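Side-chain contacts in GCN5-related N-acetyltransferase (Anabaena variabilis, PDB 2OZG), which binds coenzyme A and probably transfers acetyl groups from acetyl-coenzyme A to amines, perhaps those of aminoglycosides: residues F10-A15 with L105-E110; R51-E56 with I98-H103. One frame throughout, in Å; residues are numbered along the deposited sequence.

Contact 1: F10-A15 with L105-E110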
ATOM      1  N   PHE A  10      32.486  26.690 -22.840  1.00 47.89           N
ATOM      2  CA  PHE A  10      32.419  25.239 -22.760  1.00 44.94           C
ATOM      3  C   PHE A  10      33.339  24.667 -23.814  1.00 43.34           C
ATOM      4  O   PHE A  10      33.242  25.034 -24.963  1.00 47.21           O
ATOM      5  CB  PHE A  10      31.027  24.708 -23.014  1.00 43.48           C
ATOM      6  CG  PHE A  10      30.025  25.111 -21.991  1.00 40.83           C
ATOM      7  CD1 PHE A  10      30.192  24.763 -20.658  1.00 42.97           C
ATOM      8  CD2 PHE A  10      28.888  25.787 -22.358  1.00 30.97           C
ATOM      9  CE1 PHE A  10      29.252  25.130 -19.708  1.00 38.53           C
ATOM     10  CE2 PHE A  10      27.945  26.156 -21.412  1.00 37.84           C
ATOM     11  CZ  PHE A  10      28.132  25.827 -20.086  1.00 39.95           C
ATOM     12  N   LYS A  11      34.238  23.778 -23.423  1.00 41.17           N
ATOM     13  CA  LYS A  11      35.140  23.142 -24.349  1.00 39.80           C
ATOM     14  C   LYS A  11      34.761  21.655 -24.349  1.00 37.76           C
ATOM     15  O   LYS A  11      34.569  21.055 -23.287  1.00 35.06           O
ATOM     16  CB  LYS A  11      36.603  23.383 -23.932  1.00 41.53           C
ATOM     17  CG  LYS A  11      37.633  22.781 -24.885  1.00 47.87           C
ATOM     18  CD  LYS A  11      39.044  22.825 -24.338  1.00 46.04           C
ATOM     19  CE  LYS A  11      40.032  22.302 -25.372  1.00 54.98           C
ATOM     20  NZ  LYS A  11      41.485  22.559 -25.042  1.00 53.16           N
ATOM     21  N   TYR A  12      34.645  21.078 -25.545  1.00 35.73           N
ATOM     22  CA  TYR A  12      34.260  19.666 -25.737  1.00 36.21           C
ATOM     23  C   TYR A  12      35.482  18.850 -26.103  1.00 33.74           C
ATOM     24  O   TYR A  12      36.160  19.232 -27.021  1.00 33.44           O
ATOM     25  CB  TYR A  12      33.249  19.613 -26.892  1.00 35.00           C
ATOM     26  CG  TYR A  12      32.824  18.254 -27.410  1.00 36.58           C
ATOM     27  CD1 TYR A  12      31.867  17.508 -26.752  1.00 24.42           C
ATOM     28  CD2 TYR A  12      33.309  17.763 -28.634  1.00 42.37           C
ATOM     29  CE1 TYR A  12      31.452  16.277 -27.245  1.00 37.12           C
ATOM     30  CE2 TYR A  12      32.888  16.535 -29.141  1.00 33.97           C
ATOM     31  CZ  TYR A  12      31.961  15.792 -28.435  1.00 32.97           C
ATOM     32  OH  TYR A  12      31.504  14.569 -28.911  1.00 32.01           O
ATOM     33  N   THR A  13      35.739  17.708 -25.452  1.00 33.29           N
ATOM     34  CA  THR A  13      36.923  16.922 -25.764  1.00 33.07           C
ATOM     35  C   THR A  13      36.690  15.422 -25.619  1.00 33.62           C
ATOM     36  O   THR A  13      35.722  15.000 -25.056  1.00 28.22           O
ATOM     37  CB  THR A  13      38.084  17.280 -24.781  1.00 33.13           C
ATOM     38  OG1 THR A  13      37.911  16.604 -23.528  1.00 40.56           O
ATOM     39  CG2 THR A  13      38.152  18.783 -24.540  1.00 38.25           C
ATOM     40  N   LYS A  14      37.609  14.599 -26.091  1.00 31.76           N
ATOM     41  CA  LYS A  14      37.468  13.165 -25.864  1.00 35.24           C
ATOM     42  C   LYS A  14      37.928  12.939 -24.430  1.00 33.28           C
ATOM     43  O   LYS A  14      38.722  13.738 -23.905  1.00 32.02           O
ATOM     44  CB  LYS A  14      38.247  12.356 -26.926  1.00 35.81           C
ATOM     45  CG  LYS A  14      37.649  12.577 -28.338  1.00 44.85           C
ATOM     46  CD  LYS A  14      38.293  11.771 -29.456  1.00 41.42           C
ATOM     47  N   ALA A  15      37.377  11.942 -23.736  1.00 32.40           N
ATOM     48  CA  ALA A  15      37.863  11.639 -22.381  1.00 29.34           C
ATOM     49  C   ALA A  15      39.281  11.118 -22.519  1.00 29.60           C
ATOM     50  O   ALA A  15      39.617  10.572 -23.542  1.00 29.25           O
ATOM     51  CB  ALA A  15      36.982  10.574 -21.685  1.00 35.41           C
ATOM     52  N   LEU A 105      26.521  15.964 -31.532  1.00 34.08           N
ATOM     53  CA  LEU A 105      25.863  15.826 -32.819  1.00 31.12           C
ATOM     54  C   LEU A 105      26.760  16.236 -33.984  1.00 31.93           C
ATOM     55  O   LEU A 105      26.801  15.573 -35.022  1.00 29.19           O
ATOM     56  CB  LEU A 105      24.558  16.628 -32.841  1.00 30.84           C
ATOM     57  CG  LEU A 105      23.389  16.025 -32.114  1.00 30.78           C
ATOM     58  CD1 LEU A 105      22.215  17.031 -32.098  1.00 26.69           C
ATOM     59  CD2 LEU A 105      22.958  14.746 -32.791  1.00 30.81           C
ATOM     60  N   GLN A 106      27.490  17.327 -33.817  1.00 34.26           N
ATOM     61  CA  GLN A 106      28.428  17.772 -34.824  1.00 35.44           C
ATOM     62  C   GLN A 106      29.478  16.705 -35.044  1.00 37.19           C
ATOM     63  O   GLN A 106      29.858  16.442 -36.184  1.00 34.10           O
ATOM     64  CB  GLN A 106      29.075  19.093 -34.422  1.00 35.67           C
ATOM     65  CG  GLN A 106      30.297  19.525 -35.278  1.00 43.25           C
ATOM     66  CD  GLN A 106      29.978  19.810 -36.780  1.00 64.19           C
ATOM     67  OE1 GLN A 106      28.813  19.789 -37.231  1.00 68.52           O
ATOM     68  NE2 GLN A 106      31.030  20.098 -37.545  1.00 60.99           N
ATOM     69  N   GLU A 107      29.955  16.071 -33.973  1.00 34.92           N
ATOM     70  CA  GLU A 107      30.943  15.003 -34.166  1.00 38.91           C
ATOM     71  C   GLU A 107      30.335  13.819 -34.925  1.00 36.46           C
ATOM     72  O   GLU A 107      30.926  13.269 -35.831  1.00 34.64           O
ATOM     73  CB  GLU A 107      31.499  14.530 -32.825  1.00 38.23           C
ATOM     74  CG  GLU A 107      32.446  13.388 -32.983  1.00 41.07           C
ATOM     75  CD  GLU A 107      33.076  12.937 -31.683  1.00 46.69           C
ATOM     76  OE1 GLU A 107      32.929  13.619 -30.624  1.00 42.43           O
ATOM     77  OE2 GLU A 107      33.724  11.875 -31.737  1.00 46.56           O
ATOM     78  N   ILE A 108      29.130  13.414 -34.553  1.00 33.81           N
ATOM     79  CA  ILE A 108      28.483  12.277 -35.214  1.00 32.97           C
ATOM     80  C   ILE A 108      28.329  12.574 -36.722  1.00 35.43           C
ATOM     81  O   ILE A 108      28.629  11.721 -37.596  1.00 34.23           O
ATOM     82  CB  ILE A 108      27.141  11.985 -34.526  1.00 33.78           C
ATOM     83  CG1 ILE A 108      27.408  11.530 -33.075  1.00 35.32           C
ATOM     84  CG2 ILE A 108      26.344  10.929 -35.277  1.00 34.09           C
ATOM     85  CD1 ILE A 108      26.174  11.574 -32.184  1.00 30.12           C
ATOM     86  N   SER A 109      27.950  13.809 -37.022  1.00 33.41           N
ATOM     87  CA  SER A 109      27.773  14.224 -38.368  1.00 36.62           C
ATOM     88  C   SER A 109      29.105  14.111 -39.136  1.00 36.32           C
ATOM     89  O   SER A 109      29.121  13.648 -40.266  1.00 31.24           O
ATOM     90  CB  SER A 109      27.196  15.642 -38.452  1.00 36.80           C
ATOM     91  OG  SER A 109      28.234  16.598 -38.364  1.00 42.90           O
ATOM     92  N   GLU A 110      30.207  14.532 -38.514  1.00 38.75           N
ATOM     93  CA  GLU A 110      31.519  14.474 -39.149  1.00 39.55           C
ATOM     94  C   GLU A 110      31.986  13.063 -39.380  1.00 38.73           C
ATOM     95  O   GLU A 110      32.939  12.850 -40.121  1.00 41.42           O
ATOM     96  CB  GLU A 110      32.568  15.197 -38.297  1.00 40.35           C
ATOM     97  CG  GLU A 110      32.361  16.715 -38.241  1.00 40.87           C
ATOM     98  CD  GLU A 110      33.195  17.383 -37.153  1.00 49.54           C
ATOM     99  OE1 GLU A 110      33.683  16.660 -36.227  1.00 62.24           O
ATOM    100  OE2 GLU A 110      33.327  18.635 -37.208  1.00 56.41           O
TER
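Tyr-12 of strand 10-14 and Glu-107 of helix 96-110 make this contact almost alone, reaching across a gap of 10.2 Å between their CA atoms. The tyrosine hydroxyl donates a hydrogen bond to one carboxylate oxygen, with OH modelled 2.4 Å from OE1 of Glu-107. That is shorter than a normal phenol-carboxylate bond, and at 2.0 Å resolution the exact length is doubtful, though the pairing itself is clear. OE1 lies in the plane of the phenol ring and comes in at its edge, beside the hydroxyl, so that Tyr-12 CE2 is 3.3 Å from Glu-107 OE1. The angle at OH between CZ and OE1 is about 113°, close to what a phenol O-H requires. The carboxylate is turned 75° from the ring plane, and the two side chains cross nearly perpendicularly.

Both residues need their length here. With chi1 at 177° and the chain extended beyond CG, Glu-107 holds its carboxylate well clear of the helix backbone; the rigid phenol of Tyr-12 covers the remaining distance from the strand. Along the way the tyrosine packs on Leu-100 and Thr-104 of the same helix, so its apolar ring covers helix surface while its polar end meets the acid.

Glu-107 is shared: its other oxygen, OE2, forms a salt bridge with Arg-51 on the adjacent strand 50-55. Each carboxylate oxygen thus has its own partner, which should fix the rotation of the group. A neutral donor on one oxygen and a cation on the other would be expected to stabilise Glu-107 as an anion, making this surface contact a polar link between strand 10-14 and helix 96-110, with Arg-51 drawing in strand 50-55.

Contact 2: R51-E56 with I98-H103. With COA (coenzyme A), chain C.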
ATOM      1  N   ARG A  51      33.125  11.327 -23.822  1.00 28.07           N
ATOM      2  CA  ARG A  51      33.378  12.704 -24.207  1.00 27.22           C
ATOM      3  C   ARG A  51      33.155  13.519 -22.968  1.00 29.96           C
ATOM      4  O   ARG A  51      32.302  13.183 -22.118  1.00 27.04           O
ATOM      5  CB  ARG A  51      32.351  13.188 -25.245  1.00 29.05           C
ATOM      6  CG  ARG A  51      32.380  12.423 -26.512  1.00 32.71           C
ATOM      7  CD  ARG A  51      33.732  12.609 -27.182  1.00 33.35           C
ATOM      8  NE  ARG A  51      33.817  11.841 -28.412  1.00 31.98           N
ATOM      9  CZ  ARG A  51      34.269  10.606 -28.497  1.00 34.82           C
ATOM     10  NH1 ARG A  51      34.729   9.936 -27.448  1.00 39.22           N
ATOM     11  NH2 ARG A  51      34.272  10.036 -29.666  1.00 40.66           N
ATOM     12  N   VAL A  52      33.864  14.630 -22.919  1.00 33.07           N
ATOM     13  CA  VAL A  52      33.832  15.520 -21.756  1.00 35.65           C
ATOM     14  C   VAL A  52      33.536  16.931 -22.154  1.00 32.55           C
ATOM     15  O   VAL A  52      33.986  17.364 -23.181  1.00 34.86           O
ATOM     16  CB  VAL A  52      35.246  15.503 -21.055  1.00 35.20           C
ATOM     17  CG1 VAL A  52      35.387  16.636 -20.063  1.00 37.99           C
ATOM     18  CG2 VAL A  52      35.466  14.142 -20.366  1.00 39.55           C
ATOM     19  N   ILE A  53      32.775  17.654 -21.335  1.00 34.70           N
ATOM     20  CA  ILE A  53      32.610  19.101 -21.519  1.00 34.76           C
ATOM     21  C   ILE A  53      33.238  19.824 -20.325  1.00 37.23           C
ATOM     22  O   ILE A  53      33.061  19.412 -19.170  1.00 35.81           O
ATOM     23  CB  ILE A  53      31.129  19.522 -21.749  1.00 36.40           C
ATOM     24  CG1 ILE A  53      31.025  20.993 -22.106  1.00 35.02           C
ATOM     25  CG2 ILE A  53      30.257  19.230 -20.566  1.00 30.13           C
ATOM     26  CD1 ILE A  53      29.614  21.428 -22.313  1.00 40.80           C
ATOM     27  N   TYR A  54      34.022  20.862 -20.619  1.00 36.81           N
ATOM     28  CA  TYR A  54      34.659  21.661 -19.597  1.00 38.97           C
ATOM     29  C   TYR A  54      34.001  23.005 -19.525  1.00 39.68           C
ATOM     30  O   TYR A  54      33.559  23.508 -20.531  1.00 37.70           O
ATOM     31  CB  TYR A  54      36.122  21.944 -19.939  1.00 36.68           C
ATOM     32  CG  TYR A  54      37.079  20.788 -19.758  1.00 40.67           C
ATOM     33  CD1 TYR A  54      37.250  19.833 -20.745  1.00 36.09           C
ATOM     34  CD2 TYR A  54      37.845  20.678 -18.599  1.00 41.29           C
ATOM     35  CE1 TYR A  54      38.148  18.781 -20.565  1.00 43.33           C
ATOM     36  CE2 TYR A  54      38.724  19.637 -18.414  1.00 41.50           C
ATOM     37  CZ  TYR A  54      38.876  18.691 -19.395  1.00 38.71           C
ATOM     38  OH  TYR A  54      39.760  17.657 -19.180  1.00 44.30           O
ATOM     39  N   ARG A  55      33.965  23.578 -18.329  1.00 42.72           N
ATOM     40  CA  ARG A  55      33.498  24.944 -18.122  1.00 48.17           C
ATOM     41  C   ARG A  55      34.705  25.598 -17.477  1.00 48.08           C
ATOM     42  O   ARG A  55      35.087  25.269 -16.341  1.00 47.45           O
ATOM     43  CB  ARG A  55      32.286  25.015 -17.209  1.00 48.58           C
ATOM     44  CG  ARG A  55      31.665  26.405 -17.166  1.00 54.65           C
ATOM     45  CD  ARG A  55      30.529  26.477 -16.152  1.00 56.84           C
ATOM     46  NE  ARG A  55      30.013  27.838 -16.010  1.00 71.40           N
ATOM     47  CZ  ARG A  55      30.615  28.807 -15.313  1.00 77.11           C
ATOM     48  NH1 ARG A  55      31.787  28.599 -14.699  1.00 80.02           N
ATOM     49  NH2 ARG A  55      30.058  30.017 -15.257  1.00 76.08           N
ATOM     50  N   GLU A  56      35.322  26.503 -18.217  1.00 46.32           N
ATOM     51  CA  GLU A  56      36.555  27.090 -17.789  1.00 49.09           C
ATOM     52  C   GLU A  56      37.524  25.898 -17.701  1.00 48.15           C
ATOM     53  O   GLU A  56      37.558  25.083 -18.615  1.00 49.92           O
ATOM     54  CB  GLU A  56      36.368  27.909 -16.495  1.00 52.56           C
ATOM     55  CG  GLU A  56      35.124  28.855 -16.539  1.00 56.98           C
ATOM     56  CD  GLU A  56      35.015  29.721 -17.844  1.00 67.13           C
ATOM     57  OE1 GLU A  56      36.062  30.028 -18.471  1.00 64.76           O
ATOM     58  OE2 GLU A  56      33.870  30.100 -18.237  1.00 62.04           O
ATOM     59  N   ILE A  98      23.095  21.327 -23.295  1.00 30.70           N
ATOM     60  CA  ILE A  98      22.763  21.536 -24.683  1.00 32.33           C
ATOM     61  C   ILE A  98      24.077  21.777 -25.443  1.00 33.69           C
ATOM     62  O   ILE A  98      24.268  21.251 -26.528  1.00 33.06           O
ATOM     63  CB  ILE A  98      21.694  22.650 -24.863  1.00 33.10           C
ATOM     64  CG1 ILE A  98      21.304  22.782 -26.322  1.00 35.83           C
ATOM     65  CG2 ILE A  98      22.163  23.982 -24.327  1.00 33.79           C
ATOM     66  CD1 ILE A  98      20.712  21.528 -26.916  1.00 31.36           C
ATOM     67  N   ALA A  99      25.027  22.492 -24.852  1.00 32.78           N
ATOM     68  CA  ALA A  99      26.298  22.661 -25.540  1.00 33.25           C
ATOM     69  C   ALA A  99      26.883  21.278 -25.824  1.00 33.17           C
ATOM     70  O   ALA A  99      27.257  20.966 -26.937  1.00 33.60           O
ATOM     71  CB  ALA A  99      27.263  23.524 -24.721  1.00 36.12           C
ATOM     72  N   LEU A 100      26.921  20.426 -24.806  1.00 32.72           N
ATOM     73  CA  LEU A 100      27.458  19.075 -24.968  1.00 30.91           C
ATOM     74  C   LEU A 100      26.779  18.307 -26.117  1.00 31.07           C
ATOM     75  O   LEU A 100      27.430  17.722 -27.015  1.00 27.13           O
ATOM     76  CB  LEU A 100      27.286  18.305 -23.638  1.00 29.53           C
ATOM     77  CG  LEU A 100      27.725  16.836 -23.584  1.00 29.18           C
ATOM     78  CD1 LEU A 100      29.206  16.598 -23.968  1.00 35.51           C
ATOM     79  CD2 LEU A 100      27.449  16.311 -22.207  1.00 31.76           C
ATOM     80  N   ILE A 101      25.460  18.321 -26.114  1.00 30.48           N
ATOM     81  CA  ILE A 101      24.699  17.585 -27.129  1.00 27.57           C
ATOM     82  C   ILE A 101      24.907  18.093 -28.556  1.00 26.69           C
ATOM     83  O   ILE A 101      25.028  17.327 -29.520  1.00 31.75           O
ATOM     84  CB  ILE A 101      23.190  17.544 -26.768  1.00 29.78           C
ATOM     85  CG1 ILE A 101      22.963  16.838 -25.420  1.00 36.43           C
ATOM     86  CG2 ILE A 101      22.388  16.829 -27.931  1.00 34.02           C
ATOM     87  CD1 ILE A 101      23.534  15.414 -25.319  1.00 37.74           C
ATOM     88  N   GLN A 102      24.997  19.384 -28.690  1.00 28.35           N
ATOM     89  CA  GLN A 102      25.260  19.985 -29.974  1.00 30.47           C
ATOM     90  C   GLN A 102      26.651  19.611 -30.496  1.00 31.24           C
ATOM     91  O   GLN A 102      26.800  19.247 -31.639  1.00 30.83           O
ATOM     92  CB  GLN A 102      25.113  21.499 -29.826  1.00 33.58           C
ATOM     93  CG  GLN A 102      23.671  21.930 -29.522  1.00 30.04           C
ATOM     94  CD  GLN A 102      23.546  23.473 -29.361  1.00 35.17           C
ATOM     95  OE1 GLN A 102      24.462  24.130 -28.849  1.00 38.30           O
ATOM     96  NE2 GLN A 102      22.387  24.028 -29.752  1.00 32.84           N
ATOM     97  N   HIS A 103      27.674  19.728 -29.652  1.00 32.99           N
ATOM     98  CA  HIS A 103      29.018  19.291 -30.024  1.00 32.30           C
ATOM     99  C   HIS A 103      29.049  17.850 -30.427  1.00 31.88           C
ATOM    100  O   HIS A 103      29.674  17.516 -31.401  1.00 33.35           O
ATOM    101  CB  HIS A 103      30.046  19.536 -28.893  1.00 35.04           C
ATOM    102  CG  HIS A 103      30.545  20.947 -28.831  1.00 30.37           C
ATOM    103  ND1 HIS A 103      30.349  21.769 -27.736  1.00 43.66           N
ATOM    104  CD2 HIS A 103      31.249  21.685 -29.732  1.00 27.22           C
ATOM    105  CE1 HIS A 103      30.918  22.943 -27.956  1.00 35.64           C
ATOM    106  NE2 HIS A 103      31.465  22.919 -29.160  1.00 44.41           N
TER
HETATM  107  N1A COA C 500      13.916  18.720 -16.911  1.00 72.97           N
HETATM  108  C2A COA C 500      13.472  19.354 -18.014  1.00 79.48           C
HETATM  109  N3A COA C 500      14.286  20.101 -18.787  1.00 74.96           N
HETATM  110  C4A COA C 500      15.591  20.233 -18.445  1.00 77.54           C
HETATM  111  C5A COA C 500      16.092  19.607 -17.307  1.00 75.06           C
HETATM  112  C6A COA C 500      15.207  18.831 -16.532  1.00 74.14           C
HETATM  113  N6A COA C 500      15.581  18.175 -15.412  1.00 70.32           N
HETATM  114  N7A COA C 500      17.403  19.940 -17.243  1.00 74.41           N
HETATM  115  C8A COA C 500      17.697  20.742 -18.298  1.00 72.82           C
HETATM  116  N9A COA C 500      16.581  20.909 -19.026  1.00 74.61           N
HETATM  117  C1B COA C 500      16.370  21.695 -20.279  1.00 73.86           C
HETATM  118  C2B COA C 500      16.233  23.189 -19.997  1.00 71.79           C
HETATM  119  O2B COA C 500      14.878  23.570 -19.662  1.00 66.78           O
HETATM  120  C3B COA C 500      16.783  23.816 -21.271  1.00 69.93           C
HETATM  121  O3B COA C 500      15.753  24.214 -22.186  1.00 76.99           O
HETATM  122  P3B COA C 500      15.280  25.772 -22.267  1.00 85.01           P
HETATM  123  O7A COA C 500      16.387  26.446 -23.061  1.00 67.30           O
HETATM  124  O8A COA C 500      13.905  25.686 -22.921  1.00 84.60           O
HETATM  125  O9A COA C 500      15.245  26.276 -20.829  1.00 82.85           O
HETATM  126  C4B COA C 500      17.696  22.768 -21.901  1.00 68.87           C
HETATM  127  O4B COA C 500      17.455  21.536 -21.209  1.00 64.66           O
HETATM  128  C5B COA C 500      19.174  23.151 -21.808  1.00 61.09           C
HETATM  129  O5B COA C 500      19.559  23.175 -20.425  1.00 62.93           O
HETATM  130  P1A COA C 500      21.089  22.956 -19.908  1.00 65.38           P
HETATM  131  O1A COA C 500      21.996  22.718 -21.092  1.00 45.04           O
HETATM  132  O2A COA C 500      21.414  24.104 -18.952  1.00 66.33           O
HETATM  133  O3A COA C 500      20.929  21.603 -19.001  1.00 62.15           O
HETATM  134  P2A COA C 500      21.817  21.261 -17.666  1.00 59.06           P
HETATM  135  O4A COA C 500      23.257  21.665 -17.996  1.00 50.41           O
HETATM  136  O5A COA C 500      21.139  21.931 -16.473  1.00 49.76           O
HETATM  137  O6A COA C 500      21.665  19.607 -17.572  1.00 59.59           O
HETATM  138  CBP COA C 500      21.089  17.327 -16.531  1.00 58.91           C
HETATM  139  CCP COA C 500      21.458  18.817 -16.361  1.00 67.70           C
HETATM  140  CDP COA C 500      21.786  16.867 -17.809  1.00 58.05           C
HETATM  141  CEP COA C 500      19.597  17.307 -16.854  1.00 60.18           C
HETATM  142  CAP COA C 500      21.562  16.516 -15.240  1.00 63.72           C
HETATM  143  OAP COA C 500      22.804  15.764 -15.457  1.00 30.26           O
HETATM  144  C9P COA C 500      20.634  15.568 -14.431  1.00 70.14           C
HETATM  145  O9P COA C 500      19.762  16.027 -13.513  1.00 81.40           O
HETATM  146  N8P COA C 500      20.684  14.222 -14.486  1.00 83.12           N
HETATM  147  C7P COA C 500      21.416  13.220 -15.263  1.00 80.09           C
HETATM  148  C6P COA C 500      20.268  12.446 -15.892  1.00 81.06           C
HETATM  149  C5P COA C 500      20.060  12.869 -17.338  1.00 92.48           C
HETATM  150  O5P COA C 500      19.992  14.056 -17.650  1.00 95.29           O
HETATM  151  N4P COA C 500      19.924  11.891 -18.247  1.00 91.87           N
HETATM  152  C3P COA C 500      19.690  12.063 -19.677  1.00 86.29           C
HETATM  153  C2P COA C 500      19.750  10.670 -20.264  1.00 86.89           C
HETATM  154  S1P COA C 500      21.469  10.013 -20.219  1.00 84.39           S
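Strand 50-55 passes close beside helix 96-110, bringing CA of Ile-53 within 6.2 Å of CA of Leu-100. The interface is buried, and the branched aliphatic Ile-53 fills it without leaving a polar side-chain group to satisfy. Its CG1 branch stands anti to the backbone N (chi1 -173°) and continues extended, carrying the methyl CD1 to the helix. There CD1 sits between two successive residues, 4.0 Å from CB of Ala-99 and 4.1 Å from CB of Leu-100, and lies against the helix backbone at 3.8 Å from Leu-100 N. The small Ala-99 leaves room for this methyl, while Leu-100 returns the contact alongside, its CD1 lying 4.1 Å from CB of Ile-53.

Ile-98, the residue just before Ala-99, has its CB pointing away from the strand and serves coenzyme A: its backbone N donates to the pyrophosphate oxygen O1A at 2.8 Å (156° at the hydrogen). Gly-93, Gly-95 and Ala-97 give further N-H groups to the cofactor, the pyrophosphate-binding loop and helix start characteristic of the GNAT fold.

Ile-53 also packs on Phe-10 of strand 10-14, and Leu-100 on Leu-63 of strand 58-72, which flank strand 50-55 on its two sides. Ile-98 meets Leu-125 and Lys-128 of helix 123-128, and Ile-101 meets Tyr-126, so helix 96-110 packs against that helix as well as against the strands.

Helix 96-110 meets two neighbouring antiparallel strands, contact 2 nearer its start and contact 1 further along. Contact 2, close to the coenzyme, is buried and wholly apolar across its segments, with aliphatic groups against a closely approaching backbone. Contact 1 lies at the surface, where the wider gap is spanned by long polar side chains. Their centres are 8 Å apart, and they touch directly: the rings of Tyr-12 and His-103 meet with nearly parallel planes, and Lys-11 O probably accepts a hydrogen bond from Tyr-54 N between the strands. In sequence, contact 2 is nested within the loop that contact 1 closes.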